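Local coordinates for UPF0147 protein Ta0600 (Thermoplasma acidophilum DSM 1728, PDB 2QSB) that is of unknown function but folds as a four-helix bundle and belongs to the uncharacterised UPF0147 family, at residues A[17-22]-A[79-84]; A[23-28]-A[71-76]; A[29-34]-A[65-70]. All coordinates share one frame; numbering follows the deposited sequence.

Overall arrangement
The three contacts run from the middle of a four-helix bundle to one of its ends. Interaction 1 is the most central; its centre lies about 5 Å from that of the chain. It packs aliphatic side chains of helix 6-23 on helix 72-88. Interactions 2 and 3 have centres about 12 Å out and about 8 Å apart. Each joins a loop to the start of a helix. Both pair a hydrogen bond of more exposed side chains with apolar contacts of a buried valine, and both include an Asx turn and a proline N-cap. Interactions 1 and 2 share helix 72-88. L22 CD1 lies 4.1 Å from V28 CG2, and R75 NE probably donates to V70 O, so the three contacts adjoin.

Interaction 1. Residues A[17-22]-A[79-84]; sequences YLLDEL and YTIISK
No flat group enters the contact of L18, L19 and L22 with I81. The Y17 ring lies off it and carries E21 CG over one face, offset toward the rim. The contact itself is aliphatic. I81 reaches from helix 72-88 toward the other helix and meets all three leucines. Its CG1 sits beside the backbone N (chi1 -64°) and approaches L18 CB at 3.7 Å. The CD1 methyl of I81 continues from there to L19 CD2 at 3.9 Å and L22 CD2 at 4.1 Å. On its other branch, I81 CG2 lies 4.1 Å from L19 CG. L18 CD1 is 3.9 Å from T80 CG2, and the two side chains cross at about a right angle. L18 CD1 also meets K84 CE at 3.9 Å. K84 bends at chi4 (-68°), and its NZ forms a salt bridge with E14. T80 OG1 is hydrogen-bonded to the backbone O of T76. L61 of helix 50-65 also touches I81, and L43 of helix 30-43 touches L19. The axes of segments 17-22 and 79-84 come within 10.2 Å, their N-to-C directions 156° apart. This is antiparallel packing of helices 6-23 and 72-88 in a four-helix bundle.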
loop_
_atom_site.group_PDB
_atom_site.type_symbol
_atom_site.label_atom_id
_atom_site.label_comp_id
_atom_site.label_asym_id
_atom_site.label_seq_id
_atom_site.Cartn_x
_atom_site.Cartn_y
_atom_site.Cartn_z
ATOM N N TYR A 17 -7.558 4.019 1.988
ATOM C CA TYR A 17 -8.205 3.568 3.213
ATOM C C TYR A 17 -7.468 2.349 3.786
ATOM O O TYR A 17 -7.166 2.297 4.987
ATOM C CB TYR A 17 -9.662 3.187 2.906
ATOM C CG TYR A 17 -10.305 2.431 4.032
ATOM C CD1 TYR A 17 -10.634 3.054 5.234
ATOM C CD2 TYR A 17 -10.517 1.069 3.916
ATOM C CE1 TYR A 17 -11.201 2.328 6.282
ATOM C CE2 TYR A 17 -11.079 0.351 4.945
ATOM C CZ TYR A 17 -11.415 0.980 6.112
ATOM O OH TYR A 17 -11.956 0.234 7.143
ATOM N N LEU A 18 -7.142 1.378 2.927
ATOM C CA LEU A 18 -6.489 0.173 3.413
ATOM C C LEU A 18 -5.079 0.465 3.923
ATOM O O LEU A 18 -4.646 -0.143 4.913
ATOM C CB LEU A 18 -6.453 -0.898 2.317
ATOM C CG LEU A 18 -7.820 -1.478 1.916
ATOM C CD1 LEU A 18 -7.656 -2.357 0.685
ATOM C CD2 LEU A 18 -8.468 -2.270 3.061
ATOM N N LEU A 19 -4.336 1.364 3.262
ATOM C CA LEU A 19 -3.020 1.748 3.777
ATOM C C LEU A 19 -3.147 2.472 5.081
ATOM O O LEU A 19 -2.319 2.280 5.980
ATOM C CB LEU A 19 -2.296 2.631 2.759
ATOM C CG LEU A 19 -1.680 1.865 1.593
ATOM C CD1 LEU A 19 -1.247 2.864 0.543
ATOM C CD2 LEU A 19 -0.483 1.040 2.066
ATOM N N ASP A 20 -4.168 3.317 5.224
ATOM C CA ASP A 20 -4.354 3.977 6.507
ATOM C C ASP A 20 -4.621 2.973 7.620
ATOM O O ASP A 20 -4.007 3.056 8.707
ATOM C CB ASP A 20 -5.429 5.043 6.441
ATOM C CG ASP A 20 -5.331 5.963 7.637
ATOM O OD1 ASP A 20 -4.443 6.846 7.611
ATOM O OD2 ASP A 20 -6.098 5.767 8.594
ATOM N N GLU A 21 -5.527 2.037 7.367
ATOM C CA GLU A 21 -5.782 0.985 8.332
ATOM C C GLU A 21 -4.506 0.216 8.683
ATOM O O GLU A 21 -4.239 -0.050 9.848
ATOM C CB GLU A 21 -6.849 0.033 7.774
ATOM C CG GLU A 21 -8.253 0.641 7.714
ATOM C CD GLU A 21 -8.814 0.945 9.086
ATOM O OE1 GLU A 21 -9.214 -0.025 9.758
ATOM O OE2 GLU A 21 -8.859 2.127 9.497
ATOM N N LEU A 22 -3.724 -0.152 7.676
ATOM C CA LEU A 22 -2.511 -0.930 7.916
ATOM C C LEU A 22 -1.547 -0.129 8.785
ATOM O O LEU A 22 -0.876 -0.688 9.674
ATOM C CB LEU A 22 -1.894 -1.361 6.561
ATOM C CG LEU A 22 -0.657 -2.249 6.652
ATOM C CD1 LEU A 22 -1.008 -3.550 7.370
ATOM C CD2 LEU A 22 -0.149 -2.524 5.258
ATOM N N TYR A 79 -1.016 -7.973 0.145
ATOM C CA TYR A 79 -1.389 -8.435 -1.184
ATOM C C TYR A 79 -2.677 -7.804 -1.695
ATOM O O TYR A 79 -2.807 -7.552 -2.889
ATOM C CB TYR A 79 -1.499 -9.952 -1.232
ATOM C CG TYR A 79 -0.187 -10.672 -1.152
ATOM C CD1 TYR A 79 0.897 -10.296 -1.947
ATOM C CD2 TYR A 79 -0.053 -11.771 -0.312
ATOM C CE1 TYR A 79 2.124 -10.977 -1.864
ATOM C CE2 TYR A 79 1.147 -12.474 -0.243
ATOM C CZ TYR A 79 2.218 -12.068 -1.018
ATOM O OH TYR A 79 3.417 -12.755 -0.937
ATOM N N THR A 80 -3.632 -7.538 -0.803
ATOM C CA THR A 80 -4.870 -6.871 -1.215
ATOM C C THR A 80 -4.567 -5.479 -1.783
ATOM O O THR A 80 -5.068 -5.102 -2.861
ATOM C CB THR A 80 -5.808 -6.765 0.001
ATOM O OG1 THR A 80 -6.093 -8.087 0.453
ATOM C CG2 THR A 80 -7.107 -6.041 -0.323
ATOM N N ILE A 81 -3.715 -4.714 -1.078
ATOM C CA ILE A 81 -3.356 -3.377 -1.541
ATOM C C ILE A 81 -2.551 -3.454 -2.844
ATOM O O ILE A 81 -2.835 -2.701 -3.801
ATOM C CB ILE A 81 -2.594 -2.631 -0.442
ATOM C CG1 ILE A 81 -3.486 -2.403 0.772
ATOM C CG2 ILE A 81 -2.083 -1.306 -0.977
ATOM C CD1 ILE A 81 -2.714 -2.102 2.057
ATOM N N ILE A 82 -1.564 -4.351 -2.884
ATOM C CA ILE A 82 -0.772 -4.545 -4.096
ATOM C C ILE A 82 -1.697 -4.845 -5.279
ATOM O O ILE A 82 -1.506 -4.292 -6.368
ATOM C CB ILE A 82 0.220 -5.683 -3.898
ATOM C CG1 ILE A 82 1.358 -5.237 -2.971
ATOM C CG2 ILE A 82 0.749 -6.229 -5.238
ATOM C CD1 ILE A 82 2.236 -6.371 -2.440
ATOM N N SER A 83 -2.699 -5.695 -5.060
ATOM C CA SER A 83 -3.588 -6.131 -6.129
ATOM C C SER A 83 -4.434 -5.001 -6.715
ATOM O O SER A 83 -4.727 -4.981 -7.917
ATOM C CB SER A 83 -4.476 -7.250 -5.616
ATOM O OG SER A 83 -3.686 -8.383 -5.293
ATOM N N LYS A 84 -4.814 -4.051 -5.870
ATOM C CA LYS A 84 -5.558 -2.884 -6.316
ATOM C C LYS A 84 -4.641 -1.900 -7.029
ATOM O O LYS A 84 -5.027 -1.313 -8.048
ATOM C CB LYS A 84 -6.268 -2.232 -5.122
ATOM C CG LYS A 84 -7.388 -3.108 -4.568
ATOM C CD LYS A 84 -8.089 -2.436 -3.412
ATOM C CE LYS A 84 -9.195 -3.253 -2.797
ATOM N NZ LYS A 84 -10.374 -3.420 -3.708
#

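Interaction 2. Residues A[23-28]-A[71-76]; sequences SQDITV and PAHGRT
V28 and G74 bring their CA atoms within 6.1 Å where the type I turn D25 to V28 meets the first turn of helix 72-88. The polar part of the contact is H73 on T27. H73 NE2 donates to T27 OG1 at 2.8 Å, and the hydroxyl sits at the ring edge, tilted 19° from the ring plane. CG of H73 lies between its backbone N and carbonyl carbon (chi1 71°), which lets the imidazole lean out from the helix start to the loop. The two side chains cross at about a right angle. T27 OG1 in turn donates a hydrogen bond to D25 OD1 at 2.7 Å. The backbone N of T27 also donates to D25 OD1, at 2.9 Å, which makes an Asx turn. Both donors reach that oxygen from the same face of the carboxylate, the backbone N from well above its plane. The T27 hydroxyl therefore both accepts and donates, which should restrict its rotation. D25 OD2 is 4.3 Å from H73 NE2, at the ring edge.

Under this polar chain the contact is apolar. V28 CG1 lies 4.0 Å from G74 CA, where glycine offers only backbone, and 4.3 Å from P71 CG. P71 is the N-cap residue, and its CG also lies 3.7 Å from T27 O. H73 and T27 stay on the surface, while V28 and G74 are buried. In one of its two conformers, R33 of helix 30-43 touches V28. R75 also has two conformers, and in one its NE probably hydrogen-bonds to V70 O in the loop before helix 72-88. The loop from helix 6-23 to helix 30-43 thus rests against the N-terminal end of helix 72-88.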
loop_
_atom_site.group_PDB
_atom_site.type_symbol
_atom_site.label_atom_id
_atom_site.label_comp_id
_atom_site.label_asym_id
_atom_site.label_seq_id
_atom_site.Cartn_x
_atom_site.Cartn_y
_atom_site.Cartn_z
ATOM N N SER A 23 -1.432 1.176 8.525
ATOM C CA SER A 23 -0.504 2.017 9.272
ATOM C C SER A 23 -0.868 2.097 10.747
ATOM O O SER A 23 -0.020 2.416 11.579
ATOM C CB SER A 23 -0.444 3.420 8.656
ATOM O OG SER A 23 -1.545 4.235 9.074
ATOM N N GLN A 24 -2.134 1.837 11.063
ATOM C CA GLN A 24 -2.638 1.931 12.442
ATOM C C GLN A 24 -2.780 0.553 13.106
ATOM O O GLN A 24 -3.257 0.455 14.241
ATOM C CB GLN A 24 -4.006 2.628 12.476
ATOM C CG GLN A 24 -4.018 4.078 11.973
ATOM C CD GLN A 24 -2.997 4.922 12.663
ATOM O OE1 GLN A 24 -1.959 5.304 12.095
ATOM N NE2 GLN A 24 -3.260 5.191 13.926
ATOM N N ASP A 25 -2.355 -0.503 12.425
ATOM C CA ASP A 25 -2.630 -1.853 12.885
ATOM C C ASP A 25 -1.530 -2.348 13.823
ATOM O O ASP A 25 -0.456 -2.697 13.388
ATOM C CB ASP A 25 -2.738 -2.781 11.666
ATOM C CG ASP A 25 -3.202 -4.150 12.039
ATOM O OD1 ASP A 25 -3.271 -4.462 13.253
ATOM O OD2 ASP A 25 -3.465 -4.928 11.106
ATOM N N ILE A 26 -1.823 -2.406 15.121
ATOM C CA ILE A 26 -0.819 -2.834 16.113
ATOM C C ILE A 26 -0.486 -4.321 16.018
ATOM O O ILE A 26 0.469 -4.783 16.667
ATOM C CB ILE A 26 -1.236 -2.416 17.550
ATOM C CG1 ILE A 26 -2.701 -2.743 17.774
ATOM C CG2 ILE A 26 -1.014 -0.902 17.728
ATOM C CD1 ILE A 26 -3.044 -4.159 17.916
ATOM N N THR A 27 -1.236 -5.071 15.204
ATOM C CA THR A 27 -0.972 -6.519 15.076
ATOM C C THR A 27 0.029 -6.861 13.970
ATOM O O THR A 27 0.319 -8.035 13.762
ATOM C CB THR A 27 -2.238 -7.337 14.867
ATOM O OG1 THR A 27 -2.794 -7.076 13.572
ATOM C CG2 THR A 27 -3.246 -7.093 15.954
ATOM N N VAL A 28 0.539 -5.856 13.258
ATOM C CA VAL A 28 1.645 -6.087 12.323
ATOM C C VAL A 28 2.886 -5.367 12.856
ATOM O O VAL A 28 2.769 -4.513 13.731
ATOM C CB VAL A 28 1.297 -5.641 10.882
ATOM C CG1 VAL A 28 0.018 -6.361 10.424
ATOM C CG2 VAL A 28 1.161 -4.102 10.772
ATOM N N PRO A 71 3.156 -11.316 9.875
ATOM C CA PRO A 71 2.158 -12.379 10.114
ATOM C C PRO A 71 1.285 -12.604 8.889
ATOM O O PRO A 71 1.084 -11.696 8.068
ATOM C CB PRO A 71 1.297 -11.796 11.257
ATOM C CG PRO A 71 1.474 -10.317 11.139
ATOM C CD PRO A 71 2.901 -10.116 10.691
ATOM N N ALA A 72 0.724 -13.798 8.781
ATOM C CA ALA A 72 -0.061 -14.171 7.624
ATOM C C ALA A 72 -1.140 -13.157 7.296
ATOM O O ALA A 72 -1.342 -12.819 6.125
ATOM C CB ALA A 72 -0.698 -15.556 7.847
ATOM N N HIS A 73 -1.886 -12.690 8.299
ATOM C CA HIS A 73 -2.983 -11.767 7.992
ATOM C C HIS A 73 -2.455 -10.454 7.434
ATOM O O HIS A 73 -3.104 -9.830 6.571
ATOM C CB HIS A 73 -3.894 -11.499 9.201
ATOM C CG HIS A 73 -3.266 -10.674 10.282
ATOM N ND1 HIS A 73 -2.382 -11.189 11.204
ATOM C CD2 HIS A 73 -3.394 -9.359 10.569
ATOM C CE1 HIS A 73 -2.002 -10.223 12.024
ATOM N NE2 HIS A 73 -2.599 -9.099 11.653
ATOM N N GLY A 74 -1.273 -10.038 7.893
ATOM C CA GLY A 74 -0.664 -8.793 7.378
ATOM C C GLY A 74 -0.178 -8.986 5.956
ATOM O O GLY A 74 -0.272 -8.070 5.146
ATOM N N ARG A 75 0.336 -10.178 5.630
ATOM C CA ARG A 75 0.733 -10.461 4.239
ATOM C C ARG A 75 -0.463 -10.358 3.317
ATOM O O ARG A 75 -0.388 -9.732 2.253
ATOM C CB ARG A 75 1.419 -11.823 4.106
ATOM C CG ARG A 75 2.644 -11.993 4.964
ATOM C CD ARG A 75 3.253 -13.361 4.788
ATOM N NE ARG A 75 4.058 -13.732 5.952
ATOM C CZ ARG A 75 4.843 -14.806 6.012
ATOM N NH1 ARG A 75 4.928 -15.649 4.981
ATOM N NH2 ARG A 75 5.548 -15.041 7.113
ATOM N N THR A 76 -1.587 -10.935 3.730
ATOM C CA THR A 76 -2.785 -10.830 2.912
ATOM C C THR A 76 -3.203 -9.378 2.764
ATOM O O THR A 76 -3.589 -8.952 1.669
ATOM C CB THR A 76 -3.902 -11.694 3.462
ATOM O OG1 THR A 76 -3.440 -13.045 3.429
ATOM C CG2 THR A 76 -5.155 -11.551 2.610
#

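Interaction 3. Residues A[29-34]-A[65-70]; sequences PKNVRK and ANDPNV
N31 and D67 approach from opposite directions, their amide and carboxylate planes turned 79° apart. N31 ND2 donates to D67 OD2 at 3.1 Å, with an N-H...O angle of 159°. The oxygen lies almost in the amide plane, and the N-H meets it nearly along its C-O axis. With chi1 at 71°, the amide of N31 swings over its own backbone and so comes to the 65-70 loop. A water bridges the pair. It donates to N31 OD1 at 2.7 Å and, weakly, to D67 OD2. The second carboxylate oxygen serves the loop itself: D67 OD1 accepts from the backbone N of N69 at 2.8 Å, on the anti side and tilted somewhat out of the carboxylate plane. This is an Asx turn within the type I turn D67 to V70, in the loop between helices 50-65 and 72-88 of the bundle. D67 thus holds its own loop with one oxygen and helix 30-43 with the other. Further in, V32 CG2 and V70 CG2 meet at 3.7 Å. M64 of helix 50-65 touches both valines and N31. The ring of P29, the N-cap residue, packs its CG on N69 O at 3.7 Å and also touches P71.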
loop_
_atom_site.group_PDB
_atom_site.type_symbol
_atom_site.label_atom_id
_atom_site.label_comp_id
_atom_site.label_asym_id
_atom_site.label_seq_id
_atom_site.Cartn_x
_atom_site.Cartn_y
_atom_site.Cartn_z
ATOM N N PRO A 29 4.081 -5.741 12.385
ATOM C CA PRO A 29 5.278 -5.118 12.914
ATOM C C PRO A 29 5.365 -3.633 12.617
ATOM O O PRO A 29 4.782 -3.115 11.661
ATOM C CB PRO A 29 6.411 -5.891 12.228
ATOM C CG PRO A 29 5.806 -7.249 11.897
ATOM C CD PRO A 29 4.400 -6.870 11.484
ATOM N N LYS A 30 6.134 -2.958 13.461
ATOM C CA LYS A 30 6.443 -1.542 13.318
ATOM C C LYS A 30 6.849 -1.188 11.896
ATOM O O LYS A 30 6.374 -0.193 11.346
ATOM C CB LYS A 30 7.594 -1.171 14.254
ATOM C CG LYS A 30 7.722 0.328 14.493
ATOM C CD LYS A 30 8.480 0.597 15.792
ATOM C CE LYS A 30 7.753 1.593 16.708
ATOM N NZ LYS A 30 8.031 3.032 16.414
ATOM N N ASN A 31 7.705 -2.011 11.295
ATOM C CA ASN A 31 8.262 -1.670 9.984
ATOM C C ASN A 31 7.178 -1.707 8.914
ATOM O O ASN A 31 7.219 -0.905 7.987
ATOM C CB ASN A 31 9.514 -2.479 9.601
ATOM C CG ASN A 31 9.218 -3.946 9.271
ATOM O OD1 ASN A 31 8.266 -4.544 9.762
ATOM N ND2 ASN A 31 10.093 -4.550 8.454
ATOM N N VAL A 32 6.181 -2.568 9.082
ATOM C CA VAL A 32 5.046 -2.600 8.150
ATOM C C VAL A 32 4.181 -1.351 8.317
ATOM O O VAL A 32 3.771 -0.748 7.316
ATOM C CB VAL A 32 4.194 -3.867 8.321
ATOM C CG1 VAL A 32 2.952 -3.844 7.410
ATOM C CG2 VAL A 32 5.045 -5.116 8.055
ATOM N N ARG A 33 3.920 -0.941 9.556
ATOM C CA ARG A 33 3.151 0.293 9.743
ATOM C C ARG A 33 3.860 1.478 9.089
ATOM O O ARG A 33 3.225 2.303 8.428
ATOM C CB ARG A 33 2.888 0.601 11.217
ATOM C CG ARG A 33 2.019 -0.438 11.926
ATOM C CD ARG A 33 1.459 0.082 13.290
ATOM N NE ARG A 33 2.503 0.203 14.309
ATOM C CZ ARG A 33 2.998 -0.821 15.001
ATOM N NH1 ARG A 33 2.549 -2.056 14.791
ATOM N NH2 ARG A 33 3.943 -0.602 15.909
ATOM N N LYS A 34 5.180 1.538 9.241
ATOM C CA LYS A 34 5.959 2.631 8.670
ATOM C C LYS A 34 5.944 2.626 7.141
ATOM O O LYS A 34 5.819 3.685 6.529
ATOM C CB LYS A 34 7.393 2.579 9.225
ATOM C CG LYS A 34 8.370 3.585 8.638
ATOM C CD LYS A 34 7.958 5.017 8.843
ATOM C CE LYS A 34 9.129 5.908 8.408
ATOM N NZ LYS A 34 8.745 7.215 7.837
ATOM N N ALA A 65 5.826 -7.690 1.835
ATOM C CA ALA A 65 5.106 -8.961 1.702
ATOM C C ALA A 65 6.070 -10.143 1.802
ATOM O O ALA A 65 5.645 -11.225 2.200
ATOM C CB ALA A 65 4.302 -8.995 0.410
ATOM N N ASN A 66 7.336 -9.915 1.447
ATOM C CA ASN A 66 8.384 -10.938 1.491
ATOM C C ASN A 66 9.206 -10.981 2.764
ATOM O O ASN A 66 10.123 -11.800 2.891
ATOM C CB ASN A 66 9.279 -10.798 0.264
ATOM C CG ASN A 66 8.585 -11.312 -0.977
ATOM O OD1 ASN A 66 8.348 -12.512 -1.107
ATOM N ND2 ASN A 66 8.183 -10.421 -1.853
ATOM N N ASP A 67 8.861 -10.138 3.730
ATOM C CA ASP A 67 9.582 -10.101 5.004
ATOM C C ASP A 67 9.027 -11.244 5.866
ATOM O O ASP A 67 7.840 -11.291 6.155
ATOM C CB ASP A 67 9.371 -8.728 5.661
ATOM C CG ASP A 67 10.041 -8.605 7.016
ATOM O OD1 ASP A 67 10.231 -9.638 7.691
ATOM O OD2 ASP A 67 10.417 -7.477 7.388
ATOM N N PRO A 68 9.874 -12.220 6.238
ATOM C CA PRO A 68 9.329 -13.374 6.983
ATOM C C PRO A 68 8.754 -13.076 8.379
ATOM O O PRO A 68 8.033 -13.919 8.945
ATOM C CB PRO A 68 10.525 -14.332 7.069
ATOM C CG PRO A 68 11.696 -13.435 6.979
ATOM C CD PRO A 68 11.307 -12.387 5.956
ATOM N N ASN A 69 9.031 -11.891 8.921
ATOM C CA ASN A 69 8.467 -11.486 10.210
ATOM C C ASN A 69 7.024 -11.021 10.121
ATOM O O ASN A 69 6.360 -10.847 11.135
ATOM C CB ASN A 69 9.343 -10.408 10.862
ATOM C CG ASN A 69 10.709 -10.944 11.251
ATOM O OD1 ASN A 69 10.810 -12.034 11.817
ATOM N ND2 ASN A 69 11.757 -10.217 10.898
ATOM N N VAL A 70 6.514 -10.810 8.908
ATOM C CA VAL A 70 5.153 -10.338 8.775
ATOM C C VAL A 70 4.169 -11.505 9.017
ATOM O O VAL A 70 4.297 -12.552 8.414
ATOM C CB VAL A 70 4.945 -9.696 7.387
ATOM C CG1 VAL A 70 3.537 -9.153 7.261
ATOM C CG2 VAL A 70 5.961 -8.583 7.194
HETATM O O HOH W 1 8.419 -7.260 9.808
#